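Local structure of uncharacterized metal-dependent hydrolase (Pyrococcus furiosus, 3ICJ) at residues H171-L185 with G196-I210. The protein is uncharacterized but belongs to the zinc-dependent amidohydrolase family and probably hydrolyses carbon-nitrogen bonds other than peptide bonds. Numbering follows the deposited sequence.
Sequences HVAVMNSKMIDLLNL and GIVRERALEESRKII
With CG wedged between backbone N and carbonyl carbon (chi1 66°) and a bend at chi3, Met175 lays its CE against both methyls of Val198, 3.8 Å from CG1, the two side chains crossing at about a right angle. Leu203, whose CG stands anti to its own N (chi1 169°), sends CD1 to Ala173 CB at 3.7 Å, while CD2 rests against the carbonyl group of His171. These apolar groups line the face of a small antiparallel pairing between strands 172-175 and 197-199. Ala173 and Val198 form the hydrogen-bonded pair, each N-H lying in the partner's carbonyl plane; Val198 N to Ala173 O measures 3.0 Å, and Met175 N adds a more bent bond to Gly196 O. On the other face Val174 CG2 meets Ile197 CG1. Both strands belong to a mixed sheet away from the zinc sites, in which 163-167 flanks 172-175. Each strand runs on into a helix, and helix 200-210 packs on the face of Ala173 and Val198; Phe164 of the neighbouring strand adds to this core. Gly196 and Ile197 form a G1 bulge opposite Asp192. The short helix 177-183, N-capped by Asn176 OD1, crosses helix 200-210 at 79°. Between them Leu183 divides its methyls, CD1 lying 3.4 Å from Ser206 OG and CD2 3.7 Å from Ile209 CG2. Ser206 OG, buried among leucine methyls, donates to Ala202 O (2.8 Å) from the face opposite that used by Ser206 N. Just past the helix, Leu185 places CD1 on Val198 CG1, with CD2 sliding past Glu205 CG.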
ATOM      1  N   HIS A 171      -1.945  19.861  -3.086  1.00 41.09           N
ATOM      2  CA  HIS A 171      -2.720  20.645  -2.118  1.00 39.69           C
ATOM      3  C   HIS A 171      -3.723  21.567  -2.818  1.00 38.54           C
ATOM      4  O   HIS A 171      -4.582  22.156  -2.161  1.00 41.07           O
ATOM      5  CB  HIS A 171      -1.808  21.449  -1.168  1.00 42.47           C
ATOM      6  CG  HIS A 171      -0.829  20.605  -0.410  1.00 46.91           C
ATOM      7  ND1 HIS A 171      -1.200  19.471   0.282  1.00 47.82           N
ATOM      8  CD2 HIS A 171       0.509  20.730  -0.238  1.00 49.10           C
ATOM      9  CE1 HIS A 171      -0.132  18.931   0.843  1.00 51.78           C
ATOM     10  NE2 HIS A 171       0.917  19.676   0.543  1.00 52.70           N
ATOM     11  N   VAL A 172      -3.621  21.659  -4.149  1.00 32.30           N
ATOM     12  CA  VAL A 172      -4.474  22.535  -4.993  1.00 36.94           C
ATOM     13  C   VAL A 172      -4.841  21.781  -6.288  1.00 37.77           C
ATOM     14  O   VAL A 172      -4.046  20.965  -6.769  1.00 41.14           O
ATOM     15  CB  VAL A 172      -3.744  23.879  -5.374  1.00 36.09           C
ATOM     16  CG1 VAL A 172      -4.631  24.790  -6.240  1.00 31.88           C
ATOM     17  CG2 VAL A 172      -3.239  24.656  -4.132  1.00 35.86           C
ATOM     18  N   ALA A 173      -6.024  22.044  -6.854  1.00 36.62           N
ATOM     19  CA  ALA A 173      -6.370  21.507  -8.167  1.00 34.11           C
ATOM     20  C   ALA A 173      -7.120  22.534  -9.013  1.00 38.04           C
ATOM     21  O   ALA A 173      -7.770  23.414  -8.468  1.00 39.27           O
ATOM     22  CB  ALA A 173      -7.195  20.237  -8.025  1.00 31.10           C
ATOM     23  N   VAL A 174      -6.998  22.430 -10.332  1.00 34.97           N
ATOM     24  CA  VAL A 174      -7.804  23.236 -11.256  1.00 39.99           C
ATOM     25  C   VAL A 174      -8.722  22.314 -12.056  1.00 38.52           C
ATOM     26  O   VAL A 174      -8.347  21.176 -12.380  1.00 35.34           O
ATOM     27  CB  VAL A 174      -6.930  24.176 -12.171  1.00 33.04           C
ATOM     28  CG1 VAL A 174      -6.092  23.373 -13.184  1.00 36.03           C
ATOM     29  CG2 VAL A 174      -7.790  25.247 -12.884  1.00 35.19           C
ATOM     30  N   MET A 175      -9.930  22.796 -12.352  1.00 39.12           N
ATOM     31  CA  MET A 175     -10.901  22.027 -13.132  1.00 43.23           C
ATOM     32  C   MET A 175     -11.604  22.906 -14.180  1.00 46.55           C
ATOM     33  O   MET A 175     -11.583  24.140 -14.078  1.00 44.42           O
ATOM     34  CB  MET A 175     -11.902  21.293 -12.199  1.00 37.36           C
ATOM     35  CG  MET A 175     -12.849  22.198 -11.389  1.00 47.56           C
ATOM     36  SD  MET A 175     -13.753  21.321 -10.070  1.00 37.10           S
ATOM     37  CE  MET A 175     -12.530  21.336  -8.791  1.00 38.06           C
ATOM     38  N   ASN A 176     -12.200  22.289 -15.200  1.00 40.84           N
ATOM     39  CA  ASN A 176     -13.025  23.076 -16.128  1.00 37.84           C
ATOM     40  C   ASN A 176     -14.494  23.112 -15.676  1.00 40.14           C
ATOM     41  O   ASN A 176     -14.825  22.564 -14.609  1.00 35.96           O
ATOM     42  CB  ASN A 176     -12.849  22.636 -17.589  1.00 36.52           C
ATOM     43  CG  ASN A 176     -13.368  21.247 -17.857  1.00 40.52           C
ATOM     44  OD1 ASN A 176     -13.918  20.579 -16.971  1.00 34.03           O
ATOM     45  ND2 ASN A 176     -13.195  20.796 -19.095  1.00 35.65           N
ATOM     46  N   SER A 177     -15.348  23.765 -16.470  1.00 34.64           N
ATOM     47  CA  SER A 177     -16.766  23.954 -16.135  1.00 39.43           C
ATOM     48  C   SER A 177     -17.569  22.663 -16.034  1.00 38.80           C
ATOM     49  O   SER A 177     -18.382  22.518 -15.113  1.00 44.41           O
ATOM     50  CB  SER A 177     -17.447  24.911 -17.123  1.00 31.19           C
ATOM     51  OG  SER A 177     -16.845  26.193 -17.048  1.00 37.89           O
ATOM     52  N   LYS A 178     -17.320  21.737 -16.962  1.00 37.72           N
ATOM     53  CA  LYS A 178     -17.967  20.416 -16.970  1.00 39.32           C
ATOM     54  C   LYS A 178     -17.734  19.670 -15.658  1.00 39.93           C
ATOM     55  O   LYS A 178     -18.669  19.120 -15.070  1.00 36.29           O
ATOM     56  CB  LYS A 178     -17.467  19.568 -18.145  1.00 34.58           C
ATOM     57  CG  LYS A 178     -18.180  19.853 -19.453  1.00 41.81           C
ATOM     58  CD  LYS A 178     -17.887  18.779 -20.469  1.00 41.09           C
ATOM     59  CE  LYS A 178     -18.979  18.711 -21.532  1.00 51.82           C
ATOM     60  NZ  LYS A 178     -18.872  19.822 -22.510  1.00 53.69           N
ATOM     61  N   MET A 179     -16.488  19.690 -15.195  1.00 40.59           N
ATOM     62  CA  MET A 179     -16.115  19.080 -13.933  1.00 37.68           C
ATOM     63  C   MET A 179     -16.776  19.802 -12.741  1.00 39.42           C
ATOM     64  O   MET A 179     -17.281  19.150 -11.833  1.00 35.99           O
ATOM     65  CB  MET A 179     -14.586  19.052 -13.803  1.00 41.63           C
ATOM     66  CG  MET A 179     -14.044  18.155 -12.694  1.00 42.47           C
ATOM     67  SD  MET A 179     -14.269  16.378 -12.979  1.00 39.91           S
ATOM     68  CE  MET A 179     -14.944  16.085 -11.380  1.00 26.58           C
ATOM     69  N   ILE A 180     -16.787  21.137 -12.761  1.00 41.02           N
ATOM     70  CA  ILE A 180     -17.456  21.948 -11.725  1.00 39.05           C
ATOM     71  C   ILE A 180     -18.942  21.565 -11.604  1.00 36.98           C
ATOM     72  O   ILE A 180     -19.463  21.403 -10.486  1.00 34.66           O
ATOM     73  CB  ILE A 180     -17.319  23.485 -12.018  1.00 39.11           C
ATOM     74  CG1 ILE A 180     -15.905  23.962 -11.694  1.00 41.52           C
ATOM     75  CG2 ILE A 180     -18.309  24.313 -11.197  1.00 37.02           C
ATOM     76  CD1 ILE A 180     -15.502  25.236 -12.386  1.00 35.30           C
ATOM     77  N   ASP A 181     -19.594  21.394 -12.758  1.00 37.48           N
ATOM     78  CA  ASP A 181     -21.018  21.032 -12.846  1.00 37.31           C
ATOM     79  C   ASP A 181     -21.300  19.650 -12.251  1.00 38.14           C
ATOM     80  O   ASP A 181     -22.361  19.424 -11.655  1.00 34.46           O
ATOM     81  CB  ASP A 181     -21.510  21.070 -14.307  1.00 39.32           C
ATOM     82  CG  ASP A 181     -21.617  22.492 -14.880  1.00 43.90           C
ATOM     83  OD1 ASP A 181     -21.524  23.489 -14.121  1.00 40.33           O
ATOM     84  OD2 ASP A 181     -21.823  22.603 -16.110  1.00 42.74           O
ATOM     85  N   LEU A 182     -20.356  18.727 -12.425  1.00 38.41           N
ATOM     86  CA  LEU A 182     -20.497  17.383 -11.866  1.00 40.74           C
ATOM     87  C   LEU A 182     -20.331  17.366 -10.346  1.00 39.76           C
ATOM     88  O   LEU A 182     -20.967  16.563  -9.657  1.00 37.86           O
ATOM     89  CB  LEU A 182     -19.523  16.398 -12.522  1.00 38.52           C
ATOM     90  CG  LEU A 182     -19.708  16.000 -13.992  1.00 39.17           C
ATOM     91  CD1 LEU A 182     -18.670  14.944 -14.360  1.00 37.46           C
ATOM     92  CD2 LEU A 182     -21.127  15.495 -14.307  1.00 37.44           C
ATOM     93  N   LEU A 183     -19.497  18.261  -9.823  1.00 37.93           N
ATOM     94  CA  LEU A 183     -19.206  18.286  -8.382  1.00 39.27           C
ATOM     95  C   LEU A 183     -20.292  18.933  -7.530  1.00 40.62           C
ATOM     96  O   LEU A 183     -20.609  18.426  -6.455  1.00 40.64           O
ATOM     97  CB  LEU A 183     -17.842  18.945  -8.096  1.00 37.77           C
ATOM     98  CG  LEU A 183     -16.568  18.148  -8.420  1.00 46.36           C
ATOM     99  CD1 LEU A 183     -15.353  18.941  -8.009  1.00 35.64           C
ATOM    100  CD2 LEU A 183     -16.534  16.810  -7.706  1.00 43.83           C
ATOM    101  N   ASN A 184     -20.848  20.048  -8.007  1.00 41.45           N
ATOM    102  CA  ASN A 184     -21.824  20.828  -7.250  1.00 42.91           C
ATOM    103  C   ASN A 184     -21.379  21.206  -5.828  1.00 43.99           C
ATOM    104  O   ASN A 184     -22.145  21.049  -4.873  1.00 42.18           O
ATOM    105  CB  ASN A 184     -23.187  20.123  -7.226  1.00 48.14           C
ATOM    106  CG  ASN A 184     -24.151  20.712  -8.218  1.00 59.18           C
ATOM    107  OD1 ASN A 184     -25.216  21.194  -7.841  1.00 67.21           O
ATOM    108  ND2 ASN A 184     -23.772  20.709  -9.495  1.00 64.82           N
ATOM    109  N   LEU A 185     -20.141  21.689  -5.703  1.00 36.66           N
ATOM    110  CA  LEU A 185     -19.577  22.103  -4.412  1.00 39.79           C
ATOM    111  C   LEU A 185     -20.285  23.331  -3.858  1.00 42.22           C
ATOM    112  O   LEU A 185     -20.683  24.206  -4.621  1.00 35.72           O
ATOM    113  CB  LEU A 185     -18.099  22.459  -4.565  1.00 42.97           C
ATOM    114  CG  LEU A 185     -17.099  21.418  -5.053  1.00 39.42           C
ATOM    115  CD1 LEU A 185     -15.806  22.148  -5.361  1.00 46.66           C
ATOM    116  CD2 LEU A 185     -16.899  20.322  -4.011  1.00 50.32           C
ATOM    117  N   GLY A 196     -12.095  27.922 -11.142  1.00 29.89           N
ATOM    118  CA  GLY A 196     -12.160  26.465 -11.035  1.00 35.32           C
ATOM    119  C   GLY A 196     -11.050  25.903 -10.161  1.00 35.66           C
ATOM    120  O   GLY A 196     -10.627  24.761 -10.346  1.00 38.41           O
ATOM    121  N   ILE A 197     -10.571  26.710  -9.215  1.00 28.32           N
ATOM    122  CA  ILE A 197      -9.463  26.310  -8.353  1.00 38.31           C
ATOM    123  C   ILE A 197      -9.975  25.898  -6.957  1.00 36.82           C
ATOM    124  O   ILE A 197     -10.761  26.618  -6.342  1.00 39.85           O
ATOM    125  CB  ILE A 197      -8.363  27.428  -8.311  1.00 34.08           C
ATOM    126  CG1 ILE A 197      -7.565  27.414  -9.623  1.00 33.56           C
ATOM    127  CG2 ILE A 197      -7.458  27.299  -7.067  1.00 33.12           C
ATOM    128  CD1 ILE A 197      -6.710  28.640  -9.874  1.00 34.44           C
ATOM    129  N   VAL A 198      -9.512  24.759  -6.464  1.00 32.87           N
ATOM    130  CA  VAL A 198      -9.845  24.310  -5.118  1.00 33.97           C
ATOM    131  C   VAL A 198      -8.633  24.094  -4.219  1.00 39.47           C
ATOM    132  O   VAL A 198      -7.580  23.691  -4.671  1.00 38.03           O
ATOM    133  CB  VAL A 198     -10.688  23.027  -5.119  1.00 38.80           C
ATOM    134  CG1 VAL A 198     -12.084  23.303  -5.607  1.00 36.32           C
ATOM    135  CG2 VAL A 198     -10.023  21.960  -5.939  1.00 32.84           C
ATOM    136  N   ARG A 199      -8.814  24.368  -2.937  1.00 36.39           N
ATOM    137  CA  ARG A 199      -7.752  24.271  -1.954  1.00 42.33           C
ATOM    138  C   ARG A 199      -8.242  23.483  -0.753  1.00 38.31           C
ATOM    139  O   ARG A 199      -9.429  23.344  -0.557  1.00 32.34           O
ATOM    140  CB  ARG A 199      -7.328  25.663  -1.490  1.00 38.23           C
ATOM    141  CG  ARG A 199      -6.715  26.509  -2.564  1.00 48.13           C
ATOM    142  CD  ARG A 199      -6.505  27.934  -2.111  1.00 45.81           C
ATOM    143  NE  ARG A 199      -7.759  28.633  -1.903  1.00 38.20           N
ATOM    144  CZ  ARG A 199      -8.379  29.352  -2.828  1.00 47.12           C
ATOM    145  NH1 ARG A 199      -7.864  29.473  -4.037  1.00 35.51           N
ATOM    146  NH2 ARG A 199      -9.517  29.944  -2.535  1.00 35.84           N
ATOM    147  N   GLU A 200      -7.309  22.991   0.052  1.00 35.30           N
ATOM    148  CA  GLU A 200      -7.608  22.512   1.390  1.00 40.76           C
ATOM    149  C   GLU A 200      -8.865  21.664   1.454  1.00 40.38           C
ATOM    150  O   GLU A 200      -8.925  20.612   0.855  1.00 42.22           O
ATOM    151  CB  GLU A 200      -7.676  23.666   2.384  1.00 41.46           C
ATOM    152  CG  GLU A 200      -6.367  24.371   2.569  1.00 42.06           C
ATOM    153  CD  GLU A 200      -6.425  25.480   3.604  1.00 52.62           C
ATOM    154  OE1 GLU A 200      -7.419  25.566   4.343  1.00 59.90           O
ATOM    155  OE2 GLU A 200      -5.465  26.265   3.680  1.00 49.88           O
ATOM    156  N   ARG A 201      -9.865  22.139   2.192  1.00 43.07           N
ATOM    157  CA  ARG A 201     -11.056  21.347   2.469  1.00 48.28           C
ATOM    158  C   ARG A 201     -11.783  20.974   1.181  1.00 45.56           C
ATOM    159  O   ARG A 201     -12.202  19.831   1.002  1.00 47.10           O
ATOM    160  CB  ARG A 201     -11.999  22.108   3.403  1.00 49.84           C
ATOM    161  CG  ARG A 201     -11.779  21.818   4.879  1.00 58.63           C
ATOM    162  CD  ARG A 201     -10.336  21.428   5.155  1.00 66.02           C
ATOM    163  NE  ARG A 201     -10.242  20.198   5.935  1.00 76.93           N
ATOM    164  CZ  ARG A 201      -9.138  19.466   6.046  1.00 78.10           C
ATOM    165  NH1 ARG A 201      -8.027  19.840   5.425  1.00 74.99           N
ATOM    166  NH2 ARG A 201      -9.144  18.360   6.777  1.00 74.08           N
ATOM    167  N   ALA A 202     -11.927  21.947   0.287  1.00 43.51           N
ATOM    168  CA  ALA A 202     -12.813  21.809  -0.857  1.00 39.88           C
ATOM    169  C   ALA A 202     -12.222  20.865  -1.874  1.00 37.15           C
ATOM    170  O   ALA A 202     -12.928  20.202  -2.603  1.00 37.39           O
ATOM    171  CB  ALA A 202     -13.087  23.140  -1.475  1.00 39.64           C
ATOM    172  N   LEU A 203     -10.907  20.806  -1.891  1.00 35.26           N
ATOM    173  CA  LEU A 203     -10.180  19.796  -2.663  1.00 40.46           C
ATOM    174  C   LEU A 203     -10.389  18.375  -2.107  1.00 39.39           C
ATOM    175  O   LEU A 203     -10.660  17.451  -2.873  1.00 38.37           O
ATOM    176  CB  LEU A 203      -8.684  20.127  -2.737  1.00 40.54           C
ATOM    177  CG  LEU A 203      -7.737  19.049  -3.286  1.00 41.15           C
ATOM    178  CD1 LEU A 203      -8.016  18.702  -4.745  1.00 35.07           C
ATOM    179  CD2 LEU A 203      -6.339  19.523  -3.165  1.00 42.20           C
ATOM    180  N   GLU A 204     -10.246  18.217  -0.792  1.00 33.80           N
ATOM    181  CA  GLU A 204     -10.576  16.964  -0.096  1.00 37.09           C
ATOM    182  C   GLU A 204     -12.001  16.489  -0.386  1.00 32.72           C
ATOM    183  O   GLU A 204     -12.208  15.322  -0.699  1.00 35.80           O
ATOM    184  CB  GLU A 204     -10.393  17.108   1.414  1.00 37.23           C
ATOM    185  CG  GLU A 204      -8.960  17.019   1.905  1.00 52.10           C
ATOM    186  CD  GLU A 204      -8.822  17.403   3.379  1.00 66.00           C
ATOM    187  OE1 GLU A 204      -9.772  17.171   4.164  1.00 69.22           O
ATOM    188  OE2 GLU A 204      -7.760  17.945   3.756  1.00 66.93           O
ATOM    189  N   GLU A 205     -12.969  17.401  -0.282  1.00 39.81           N
ATOM    190  CA  GLU A 205     -14.375  17.131  -0.633  1.00 40.07           C
ATOM    191  C   GLU A 205     -14.572  16.802  -2.128  1.00 39.92           C
ATOM    192  O   GLU A 205     -15.346  15.899  -2.461  1.00 37.11           O
ATOM    193  CB  GLU A 205     -15.273  18.301  -0.183  1.00 38.57           C
ATOM    194  CG  GLU A 205     -16.680  18.370  -0.797  1.00 44.02           C
ATOM    195  CD  GLU A 205     -17.744  17.534  -0.068  1.00 57.42           C
ATOM    196  OE1 GLU A 205     -18.933  17.908  -0.162  1.00 62.09           O
ATOM    197  OE2 GLU A 205     -17.416  16.517   0.590  1.00 56.31           O
ATOM    198  N   SER A 206     -13.868  17.520  -3.008  1.00 38.57           N
ATOM    199  CA  SER A 206     -13.838  17.210  -4.448  1.00 36.59           C
ATOM    200  C   SER A 206     -13.408  15.770  -4.709  1.00 36.07           C
ATOM    201  O   SER A 206     -14.067  15.075  -5.481  1.00 33.02           O
ATOM    202  CB  SER A 206     -12.900  18.147  -5.226  1.00 35.30           C
ATOM    203  OG  SER A 206     -13.396  19.471  -5.272  1.00 41.90           O
ATOM    204  N   ARG A 207     -12.323  15.353  -4.068  1.00 37.14           N
ATOM    205  CA  ARG A 207     -11.811  13.999  -4.154  1.00 33.85           C
ATOM    206  C   ARG A 207     -12.868  13.007  -3.693  1.00 37.51           C
ATOM    207  O   ARG A 207     -13.099  12.010  -4.337  1.00 34.13           O
ATOM    208  CB  ARG A 207     -10.594  13.845  -3.252  1.00 45.79           C
ATOM    209  CG  ARG A 207      -9.270  14.257  -3.825  1.00 48.99           C
ATOM    210  CD  ARG A 207      -8.164  13.644  -2.974  1.00 64.81           C
ATOM    211  NE  ARG A 207      -6.874  14.314  -3.044  1.00 71.41           N
ATOM    212  CZ  ARG A 207      -6.412  15.155  -2.126  1.00 80.91           C
ATOM    213  NH1 ARG A 207      -7.152  15.478  -1.075  1.00 83.64           N
ATOM    214  NH2 ARG A 207      -5.205  15.693  -2.264  1.00 78.37           N
ATOM    215  N   LYS A 208     -13.488  13.288  -2.556  1.00 35.57           N
ATOM    216  CA  LYS A 208     -14.493  12.405  -1.959  1.00 33.73           C
ATOM    217  C   LYS A 208     -15.663  12.203  -2.928  1.00 35.95           C
ATOM    218  O   LYS A 208     -16.088  11.064  -3.149  1.00 31.81           O
ATOM    219  CB  LYS A 208     -14.973  12.967  -0.616  1.00 33.75           C
ATOM    220  CG  LYS A 208     -16.060  12.148   0.089  1.00 35.36           C
ATOM    221  CD  LYS A 208     -16.708  12.938   1.227  1.00 49.49           C
ATOM    222  CE  LYS A 208     -16.222  12.477   2.584  1.00 51.80           C
ATOM    223  NZ  LYS A 208     -16.996  11.284   3.029  1.00 53.31           N
ATOM    224  N   ILE A 209     -16.145  13.305  -3.522  1.00 34.08           N
ATOM    225  CA  ILE A 209     -17.261  13.258  -4.472  1.00 36.90           C
ATOM    226  C   ILE A 209     -16.874  12.499  -5.754  1.00 34.89           C
ATOM    227  O   ILE A 209     -17.645  11.676  -6.257  1.00 37.75           O
ATOM    228  CB  ILE A 209     -17.835  14.676  -4.794  1.00 35.86           C
ATOM    229  CG1 ILE A 209     -18.508  15.284  -3.550  1.00 37.90           C
ATOM    230  CG2 ILE A 209     -18.858  14.596  -5.913  1.00 33.31           C
ATOM    231  CD1 ILE A 209     -18.721  16.810  -3.619  1.00 38.58           C
ATOM    232  N   ILE A 210     -15.671  12.758  -6.250  1.00 32.73           N
ATOM    233  CA  ILE A 210     -15.124  12.023  -7.390  1.00 33.29           C
ATOM    234  C   ILE A 210     -15.096  10.504  -7.134  1.00 34.65           C
ATOM    235  O   ILE A 210     -15.610   9.715  -7.938  1.00 34.38           O
ATOM    236  CB  ILE A 210     -13.725  12.563  -7.777  1.00 32.82           C
ATOM    237  CG1 ILE A 210     -13.876  13.910  -8.481  1.00 31.11           C
ATOM    238  CG2 ILE A 210     -12.973  11.547  -8.672  1.00 30.14           C
ATOM    239  CD1 ILE A 210     -12.610  14.767  -8.518  1.00 37.88           C
TER
HETATM  240  O   HOH W   1      -4.521  23.433   0.118  1.00 51.81           O